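Local coordinates for FERM, ARHGEF and pleckstrin domain-containing protein 2 (PDB 4GYV) that acts as a guanine nucleotide exchange factor that activates the small GTPase RAC1, this chain being its DH domain, which intramolecular contacts with the PH domains can hold autoinhibited, at residues Y108-E120 with L146-V158. Sequence-based numbering, arbitrary orientation.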
ATOM      1  N   TYR A 108      -5.790 -25.818  12.081  1.00 60.73           N
ATOM      2  CA  TYR A 108      -5.825 -25.405  10.707  1.00 63.45           C
ATOM      3  C   TYR A 108      -4.454 -25.573  10.086  1.00 67.63           C
ATOM      4  O   TYR A 108      -4.328 -26.116   8.988  1.00 74.72           O
ATOM      5  CB  TYR A 108      -6.283 -23.957  10.612  1.00 59.23           C
ATOM      6  CG  TYR A 108      -7.607 -23.714  11.271  1.00 53.07           C
ATOM      7  CD1 TYR A 108      -8.742 -24.309  10.784  1.00 60.59           C
ATOM      8  CD2 TYR A 108      -7.730 -22.867  12.358  1.00 54.54           C
ATOM      9  CE1 TYR A 108      -9.966 -24.096  11.366  1.00 64.15           C
ATOM     10  CE2 TYR A 108      -8.962 -22.642  12.951  1.00 53.71           C
ATOM     11  CZ  TYR A 108     -10.074 -23.273  12.445  1.00 57.07           C
ATOM     12  OH  TYR A 108     -11.320 -23.090  12.983  1.00 61.36           O
ATOM     13  N   PHE A 109      -3.430 -25.099  10.788  1.00 57.65           N
ATOM     14  CA  PHE A 109      -2.071 -25.181  10.273  1.00 59.28           C
ATOM     15  C   PHE A 109      -1.747 -26.643   9.999  1.00 57.50           C
ATOM     16  O   PHE A 109      -1.141 -26.993   8.993  1.00 59.13           O
ATOM     17  CB  PHE A 109      -1.077 -24.591  11.276  1.00 58.19           C
ATOM     18  CG  PHE A 109      -1.167 -23.103  11.405  1.00 54.89           C
ATOM     19  CD1 PHE A 109      -0.560 -22.276  10.474  1.00 55.12           C
ATOM     20  CD2 PHE A 109      -1.853 -22.524  12.457  1.00 54.02           C
ATOM     21  CE1 PHE A 109      -0.645 -20.890  10.583  1.00 51.16           C
ATOM     22  CE2 PHE A 109      -1.941 -21.140  12.568  1.00 50.77           C
ATOM     23  CZ  PHE A 109      -1.341 -20.326  11.623  1.00 47.74           C
ATOM     24  N   GLN A 110      -2.202 -27.498  10.895  1.00 59.69           N
ATOM     25  CA  GLN A 110      -1.963 -28.924  10.794  1.00 64.23           C
ATOM     26  C   GLN A 110      -2.505 -29.536   9.501  1.00 59.85           C
ATOM     27  O   GLN A 110      -2.039 -30.579   9.078  1.00 73.94           O
ATOM     28  CB  GLN A 110      -2.592 -29.626  11.991  1.00 72.53           C
ATOM     29  CG  GLN A 110      -1.971 -30.924  12.315  1.00 84.71           C
ATOM     30  CD  GLN A 110      -0.956 -30.783  13.402  1.00100.37           C
ATOM     31  OE1 GLN A 110      -1.319 -30.560  14.558  1.00103.57           O
ATOM     32  NE2 GLN A 110       0.333 -30.908  13.052  1.00108.29           N
ATOM     33  N   ARG A 111      -3.487 -28.901   8.872  1.00 58.93           N
ATOM     34  CA  ARG A 111      -4.069 -29.468   7.653  1.00 61.76           C
ATOM     35  C   ARG A 111      -3.417 -28.945   6.370  1.00 59.44           C
ATOM     36  O   ARG A 111      -3.746 -29.397   5.277  1.00 65.24           O
ATOM     37  CB  ARG A 111      -5.605 -29.318   7.621  1.00 52.74           C
ATOM     38  CG  ARG A 111      -6.311 -30.268   8.569  1.00 60.95           C
ATOM     39  CD  ARG A 111      -7.799 -29.996   8.687  1.00 84.94           C
ATOM     40  NE  ARG A 111      -8.435 -30.845   9.702  1.00113.45           N
ATOM     41  CZ  ARG A 111      -8.702 -32.149   9.542  1.00122.15           C
ATOM     42  NH1 ARG A 111      -9.294 -32.850  10.516  1.00114.15           N
ATOM     43  NH2 ARG A 111      -8.379 -32.757   8.400  1.00123.03           N
ATOM     44  N   HIS A 112      -2.468 -28.027   6.504  1.00 55.66           N
ATOM     45  CA  HIS A 112      -1.886 -27.384   5.328  1.00 53.01           C
ATOM     46  C   HIS A 112      -1.147 -28.311   4.392  1.00 59.24           C
ATOM     47  O   HIS A 112      -1.275 -28.177   3.189  1.00 67.57           O
ATOM     48  CB  HIS A 112      -1.001 -26.199   5.703  1.00 48.74           C
ATOM     49  CG  HIS A 112      -1.770 -25.012   6.197  1.00 47.73           C
ATOM     50  ND1 HIS A 112      -1.165 -23.829   6.554  1.00 54.59           N
ATOM     51  CD2 HIS A 112      -3.095 -24.837   6.408  1.00 47.90           C
ATOM     52  CE1 HIS A 112      -2.089 -22.972   6.953  1.00 53.53           C
ATOM     53  NE2 HIS A 112      -3.269 -23.556   6.863  1.00 50.78           N
ATOM     54  N   ASP A 113      -0.384 -29.253   4.922  1.00 65.03           N
ATOM     55  CA  ASP A 113       0.330 -30.182   4.053  1.00 68.80           C
ATOM     56  C   ASP A 113      -0.660 -31.066   3.302  1.00 71.48           C
ATOM     57  O   ASP A 113      -0.413 -31.502   2.168  1.00 70.93           O
ATOM     58  CB  ASP A 113       1.290 -31.035   4.870  1.00 76.24           C
ATOM     59  CG  ASP A 113       0.582 -31.826   5.946  1.00 90.86           C
ATOM     60  OD1 ASP A 113       0.155 -31.208   6.949  1.00100.88           O
ATOM     61  OD2 ASP A 113       0.453 -33.060   5.788  1.00 93.28           O
ATOM     62  N   GLU A 114      -1.793 -31.319   3.942  1.00 65.52           N
ATOM     63  CA  GLU A 114      -2.872 -32.065   3.321  1.00 62.38           C
ATOM     64  C   GLU A 114      -3.544 -31.216   2.229  1.00 61.92           C
ATOM     65  O   GLU A 114      -3.782 -31.698   1.125  1.00 59.44           O
ATOM     66  CB  GLU A 114      -3.852 -32.510   4.398  1.00 63.41           C
ATOM     67  CG  GLU A 114      -5.183 -33.011   3.909  1.00 85.09           C
ATOM     68  CD  GLU A 114      -6.183 -33.214   5.054  1.00104.04           C
ATOM     69  OE1 GLU A 114      -7.356 -33.549   4.757  1.00107.87           O
ATOM     70  OE2 GLU A 114      -5.791 -33.042   6.241  1.00106.38           O
ATOM     71  N   VAL A 115      -3.826 -29.949   2.534  1.00 58.74           N
ATOM     72  CA  VAL A 115      -4.384 -29.014   1.560  1.00 56.76           C
ATOM     73  C   VAL A 115      -3.500 -28.969   0.323  1.00 59.58           C
ATOM     74  O   VAL A 115      -3.953 -28.974  -0.819  1.00 66.92           O
ATOM     75  CB  VAL A 115      -4.458 -27.583   2.143  1.00 55.74           C
ATOM     76  CG1 VAL A 115      -4.601 -26.537   1.021  1.00 46.01           C
ATOM     77  CG2 VAL A 115      -5.600 -27.472   3.150  1.00 57.39           C
ATOM     78  N   LEU A 116      -2.211 -28.942   0.573  1.00 60.75           N
ATOM     79  CA  LEU A 116      -1.249 -28.885  -0.492  1.00 58.28           C
ATOM     80  C   LEU A 116      -1.259 -30.146  -1.368  1.00 67.49           C
ATOM     81  O   LEU A 116      -1.364 -30.025  -2.588  1.00 73.85           O
ATOM     82  CB  LEU A 116       0.118 -28.643   0.103  1.00 50.95           C
ATOM     83  CG  LEU A 116       1.199 -28.332  -0.899  1.00 63.30           C
ATOM     84  CD1 LEU A 116       0.767 -27.155  -1.743  1.00 61.57           C
ATOM     85  CD2 LEU A 116       2.435 -28.008  -0.095  1.00 74.62           C
ATOM     86  N   THR A 117      -1.161 -31.343  -0.776  1.00 55.20           N
ATOM     87  CA  THR A 117      -1.111 -32.543  -1.606  1.00 68.93           C
ATOM     88  C   THR A 117      -2.387 -32.662  -2.442  1.00 74.94           C
ATOM     89  O   THR A 117      -2.358 -33.103  -3.593  1.00 78.51           O
ATOM     90  CB  THR A 117      -0.920 -33.872  -0.807  1.00 71.98           C
ATOM     91  OG1 THR A 117      -2.068 -34.115  -0.006  1.00 85.21           O
ATOM     92  CG2 THR A 117       0.280 -33.838   0.082  1.00 58.21           C
ATOM     93  N   GLU A 118      -3.501 -32.249  -1.857  1.00 70.48           N
ATOM     94  CA  GLU A 118      -4.790 -32.397  -2.495  1.00 71.53           C
ATOM     95  C   GLU A 118      -4.942 -31.481  -3.686  1.00 73.26           C
ATOM     96  O   GLU A 118      -5.568 -31.853  -4.682  1.00 76.13           O
ATOM     97  CB  GLU A 118      -5.898 -32.131  -1.489  1.00 74.47           C
ATOM     98  CG  GLU A 118      -6.121 -33.297  -0.577  1.00 80.66           C
ATOM     99  CD  GLU A 118      -6.368 -34.564  -1.355  1.00 89.18           C
ATOM    100  OE1 GLU A 118      -5.838 -35.629  -0.952  1.00 92.68           O
ATOM    101  OE2 GLU A 118      -7.089 -34.487  -2.376  1.00 93.05           O
ATOM    102  N   LEU A 119      -4.384 -30.278  -3.571  1.00 60.92           N
ATOM    103  CA  LEU A 119      -4.338 -29.360  -4.696  1.00 57.49           C
ATOM    104  C   LEU A 119      -3.560 -29.939  -5.866  1.00 67.31           C
ATOM    105  O   LEU A 119      -4.049 -29.943  -6.997  1.00 72.04           O
ATOM    106  CB  LEU A 119      -3.727 -28.026  -4.287  1.00 53.46           C
ATOM    107  CG  LEU A 119      -4.620 -27.154  -3.411  1.00 59.58           C
ATOM    108  CD1 LEU A 119      -3.919 -25.863  -3.014  1.00 62.39           C
ATOM    109  CD2 LEU A 119      -5.913 -26.856  -4.116  1.00 50.76           C
ATOM    110  N   GLU A 120      -2.347 -30.421  -5.601  1.00 72.37           N
ATOM    111  CA  GLU A 120      -1.489 -30.917  -6.668  1.00 74.89           C
ATOM    112  C   GLU A 120      -2.205 -32.050  -7.361  1.00 75.66           C
ATOM    113  O   GLU A 120      -2.295 -32.082  -8.585  1.00 76.93           O
ATOM    114  CB  GLU A 120      -0.136 -31.364  -6.130  1.00 78.54           C
ATOM    115  CG  GLU A 120       0.453 -30.364  -5.159  1.00 94.05           C
ATOM    116  CD  GLU A 120       1.969 -30.298  -5.204  1.00110.22           C
ATOM    117  OE1 GLU A 120       2.613 -31.374  -5.191  1.00118.34           O
ATOM    118  OE2 GLU A 120       2.510 -29.164  -5.255  1.00111.34           O
ATOM    119  N   LEU A 146       1.590 -20.002  -6.923  1.00 62.47           N
ATOM    120  CA  LEU A 146       0.534 -19.958  -5.931  1.00 62.52           C
ATOM    121  C   LEU A 146       0.748 -20.912  -4.763  1.00 63.33           C
ATOM    122  O   LEU A 146       0.787 -20.483  -3.611  1.00 66.32           O
ATOM    123  CB  LEU A 146      -0.839 -20.197  -6.560  1.00 61.18           C
ATOM    124  CG  LEU A 146      -1.793 -20.100  -5.373  1.00 65.75           C
ATOM    125  CD1 LEU A 146      -2.483 -18.749  -5.276  1.00 57.96           C
ATOM    126  CD2 LEU A 146      -2.749 -21.250  -5.375  1.00 70.83           C
ATOM    127  N   ASN A 147       0.911 -22.195  -5.054  1.00 64.51           N
ATOM    128  CA  ASN A 147       1.130 -23.159  -3.989  1.00 62.47           C
ATOM    129  C   ASN A 147       2.261 -22.813  -3.001  1.00 60.41           C
ATOM    130  O   ASN A 147       2.246 -23.272  -1.871  1.00 70.92           O
ATOM    131  CB  ASN A 147       1.313 -24.570  -4.560  1.00 67.56           C
ATOM    132  CG  ASN A 147      -0.008 -25.208  -4.994  1.00 68.35           C
ATOM    133  OD1 ASN A 147      -1.083 -24.688  -4.708  1.00 68.36           O
ATOM    134  ND2 ASN A 147       0.075 -26.349  -5.667  1.00 75.31           N
ATOM    135  N   THR A 148       3.230 -21.994  -3.385  1.00 53.62           N
ATOM    136  CA  THR A 148       4.303 -21.719  -2.439  1.00 56.25           C
ATOM    137  C   THR A 148       3.867 -20.703  -1.370  1.00 61.63           C
ATOM    138  O   THR A 148       4.494 -20.575  -0.313  1.00 67.15           O
ATOM    139  CB  THR A 148       5.660 -21.375  -3.120  1.00 57.01           C
ATOM    140  OG1 THR A 148       5.727 -19.995  -3.405  1.00 60.17           O
ATOM    141  CG2 THR A 148       5.856 -22.141  -4.421  1.00 66.31           C
ATOM    142  N   PHE A 149       2.764 -20.009  -1.637  1.00 48.89           N
ATOM    143  CA  PHE A 149       2.146 -19.164  -0.627  1.00 43.87           C
ATOM    144  C   PHE A 149       1.589 -20.007   0.493  1.00 51.17           C
ATOM    145  O   PHE A 149       1.476 -19.537   1.606  1.00 52.31           O
ATOM    146  CB  PHE A 149       1.017 -18.308  -1.213  1.00 43.92           C
ATOM    147  CG  PHE A 149       1.497 -17.194  -2.104  1.00 52.68           C
ATOM    148  CD1 PHE A 149       1.846 -15.956  -1.569  1.00 43.28           C
ATOM    149  CD2 PHE A 149       1.620 -17.388  -3.481  1.00 55.56           C
ATOM    150  CE1 PHE A 149       2.302 -14.917  -2.392  1.00 45.13           C
ATOM    151  CE2 PHE A 149       2.071 -16.358  -4.307  1.00 57.84           C
ATOM    152  CZ  PHE A 149       2.409 -15.118  -3.759  1.00 56.61           C
ATOM    153  N   LEU A 150       1.226 -21.252   0.202  1.00 56.85           N
ATOM    154  CA  LEU A 150       0.699 -22.141   1.236  1.00 53.54           C
ATOM    155  C   LEU A 150       1.725 -22.590   2.275  1.00 57.44           C
ATOM    156  O   LEU A 150       1.357 -23.062   3.353  1.00 61.82           O
ATOM    157  CB  LEU A 150       0.059 -23.352   0.603  1.00 58.23           C
ATOM    158  CG  LEU A 150      -1.283 -23.026  -0.010  1.00 66.17           C
ATOM    159  CD1 LEU A 150      -1.855 -24.283  -0.641  1.00 77.51           C
ATOM    160  CD2 LEU A 150      -2.172 -22.534   1.081  1.00 64.82           C
ATOM    161  N   LEU A 151       3.009 -22.437   1.962  1.00 57.24           N
ATOM    162  CA  LEU A 151       4.065 -22.737   2.929  1.00 53.91           C
ATOM    163  C   LEU A 151       4.321 -21.561   3.879  1.00 58.14           C
ATOM    164  O   LEU A 151       5.104 -21.690   4.809  1.00 56.22           O
ATOM    165  CB  LEU A 151       5.372 -23.081   2.215  1.00 49.87           C
ATOM    166  CG  LEU A 151       5.327 -24.208   1.196  1.00 59.08           C
ATOM    167  CD1 LEU A 151       6.522 -24.142   0.274  1.00 63.57           C
ATOM    168  CD2 LEU A 151       5.298 -25.509   1.920  1.00 54.28           C
ATOM    169  N   LYS A 152       3.693 -20.411   3.632  1.00 51.38           N
ATOM    170  CA  LYS A 152       3.997 -19.216   4.419  1.00 43.76           C
ATOM    171  C   LYS A 152       3.440 -19.230   5.848  1.00 48.29           C
ATOM    172  O   LYS A 152       4.171 -18.910   6.779  1.00 48.69           O
ATOM    173  CB  LYS A 152       3.651 -17.922   3.659  1.00 32.37           C
ATOM    174  CG  LYS A 152       4.413 -17.829   2.353  1.00 44.09           C
ATOM    175  CD  LYS A 152       4.509 -16.433   1.729  1.00 33.83           C
ATOM    176  CE  LYS A 152       5.792 -16.357   0.857  1.00 54.09           C
ATOM    177  NZ  LYS A 152       6.167 -14.958   0.463  1.00 69.52           N
ATOM    178  N   PRO A 153       2.165 -19.624   6.036  1.00 53.34           N
ATOM    179  CA  PRO A 153       1.627 -19.651   7.404  1.00 52.66           C
ATOM    180  C   PRO A 153       2.506 -20.398   8.426  1.00 58.50           C
ATOM    181  O   PRO A 153       2.897 -19.802   9.431  1.00 60.77           O
ATOM    182  CB  PRO A 153       0.281 -20.363   7.226  1.00 50.36           C
ATOM    183  CG  PRO A 153      -0.137 -19.992   5.859  1.00 48.67           C
ATOM    184  CD  PRO A 153       1.133 -20.009   5.050  1.00 48.60           C
ATOM    185  N   VAL A 154       2.821 -21.666   8.183  1.00 52.92           N
ATOM    186  CA  VAL A 154       3.641 -22.393   9.148  1.00 46.93           C
ATOM    187  C   VAL A 154       5.044 -21.781   9.266  1.00 51.51           C
ATOM    188  O   VAL A 154       5.598 -21.657  10.350  1.00 54.41           O
ATOM    189  CB  VAL A 154       3.685 -23.902   8.854  1.00 48.49           C
ATOM    190  CG1 VAL A 154       4.620 -24.600   9.807  1.00 57.09           C
ATOM    191  CG2 VAL A 154       2.306 -24.488   9.004  1.00 50.28           C
ATOM    192  N   GLN A 155       5.606 -21.360   8.150  1.00 53.41           N
ATOM    193  CA  GLN A 155       6.846 -20.611   8.194  1.00 47.90           C
ATOM    194  C   GLN A 155       6.753 -19.357   9.078  1.00 49.00           C
ATOM    195  O   GLN A 155       7.718 -19.004   9.741  1.00 53.38           O
ATOM    196  CB  GLN A 155       7.284 -20.258   6.783  1.00 50.79           C
ATOM    197  CG  GLN A 155       8.544 -19.436   6.716  1.00 62.73           C
ATOM    198  CD  GLN A 155       8.944 -19.102   5.287  1.00 73.23           C
ATOM    199  OE1 GLN A 155       8.110 -19.089   4.373  1.00 78.51           O
ATOM    200  NE2 GLN A 155      10.226 -18.831   5.090  1.00 78.96           N
ATOM    201  N   ARG A 156       5.590 -18.702   9.111  1.00 44.36           N
ATOM    202  CA  ARG A 156       5.411 -17.497   9.935  1.00 36.20           C
ATOM    203  C   ARG A 156       5.522 -17.854  11.403  1.00 48.82           C
ATOM    204  O   ARG A 156       6.077 -17.092  12.193  1.00 52.65           O
ATOM    205  CB  ARG A 156       4.075 -16.812   9.663  1.00 32.24           C
ATOM    206  CG  ARG A 156       3.862 -15.505  10.372  1.00 31.66           C
ATOM    207  CD  ARG A 156       4.814 -14.430   9.878  1.00 43.23           C
ATOM    208  NE  ARG A 156       4.648 -13.173  10.621  1.00 48.31           N
ATOM    209  CZ  ARG A 156       5.611 -12.272  10.815  1.00 48.42           C
ATOM    210  NH1 ARG A 156       6.824 -12.473  10.331  1.00 46.35           N
ATOM    211  NH2 ARG A 156       5.362 -11.169  11.499  1.00 48.42           N
ATOM    212  N   LEU A 157       5.001 -19.021  11.770  1.00 47.28           N
ATOM    213  CA  LEU A 157       5.055 -19.434  13.161  1.00 52.62           C
ATOM    214  C   LEU A 157       6.498 -19.659  13.608  1.00 56.94           C
ATOM    215  O   LEU A 157       6.865 -19.331  14.724  1.00 64.13           O
ATOM    216  CB  LEU A 157       4.206 -20.677  13.393  1.00 48.96           C
ATOM    217  CG  LEU A 157       2.764 -20.495  12.936  1.00 53.54           C
ATOM    218  CD1 LEU A 157       1.991 -21.707  13.332  1.00 60.78           C
ATOM    219  CD2 LEU A 157       2.139 -19.275  13.564  1.00 51.57           C
ATOM    220  N   VAL A 158       7.316 -20.200  12.719  1.00 56.63           N
ATOM    221  CA  VAL A 158       8.719 -20.425  13.010  1.00 56.59           C
ATOM    222  C   VAL A 158       9.410 -19.095  13.219  1.00 56.99           C
ATOM    223  O   VAL A 158      10.181 -18.922  14.158  1.00 64.52           O
ATOM    224  CB  VAL A 158       9.386 -21.150  11.848  1.00 56.22           C
ATOM    225  CG1 VAL A 158      10.895 -21.086  11.973  1.00 58.01           C
ATOM    226  CG2 VAL A 158       8.905 -22.572  11.800  1.00 56.10           C
TER
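Leu157 CD1 sits over one face of the Phe109 ring, 3.7 Å from its centroid and 4° off the normal, a CH-pi contact inside the all-helical DH (RhoGEF) fold. At the edge of the same ring, Pro153 CB approaches Phe109 CE1 to 3.5 Å. Pro153 CB also meets the edge of the His112 ring, 3.5 Å from His112 CE1, while Phe109 CA covers one face of the imidazole. The CB bonds of Phe109 and His112 both point toward the 146-158 segment, and a shared chi1 of -71° sets each CG beside its backbone N. Proline suits the first turn of helix 152-170, where its missing N-H costs little and its compact ring fits between two aromatic edges. Replacing Phe109 by the small side chain of an alanine would probably take the ring from under Leu157 CD1 and leave Pro153 CB without one of its aromatic edges. Histidine keeps a polar tip in this buried setting: its NE2 hydrogen-bonds to Asn54 O. Farther along, Leu150 CD1 fits among Val115, Leu116 and Leu119, branched aliphatics that fill space between helix 112-124 and the turn at 149-152. Asn147 bonds through OD1 to Tyr133 OH, and Leu119 CD1 lies 3.5 Å from Asn147 OD1.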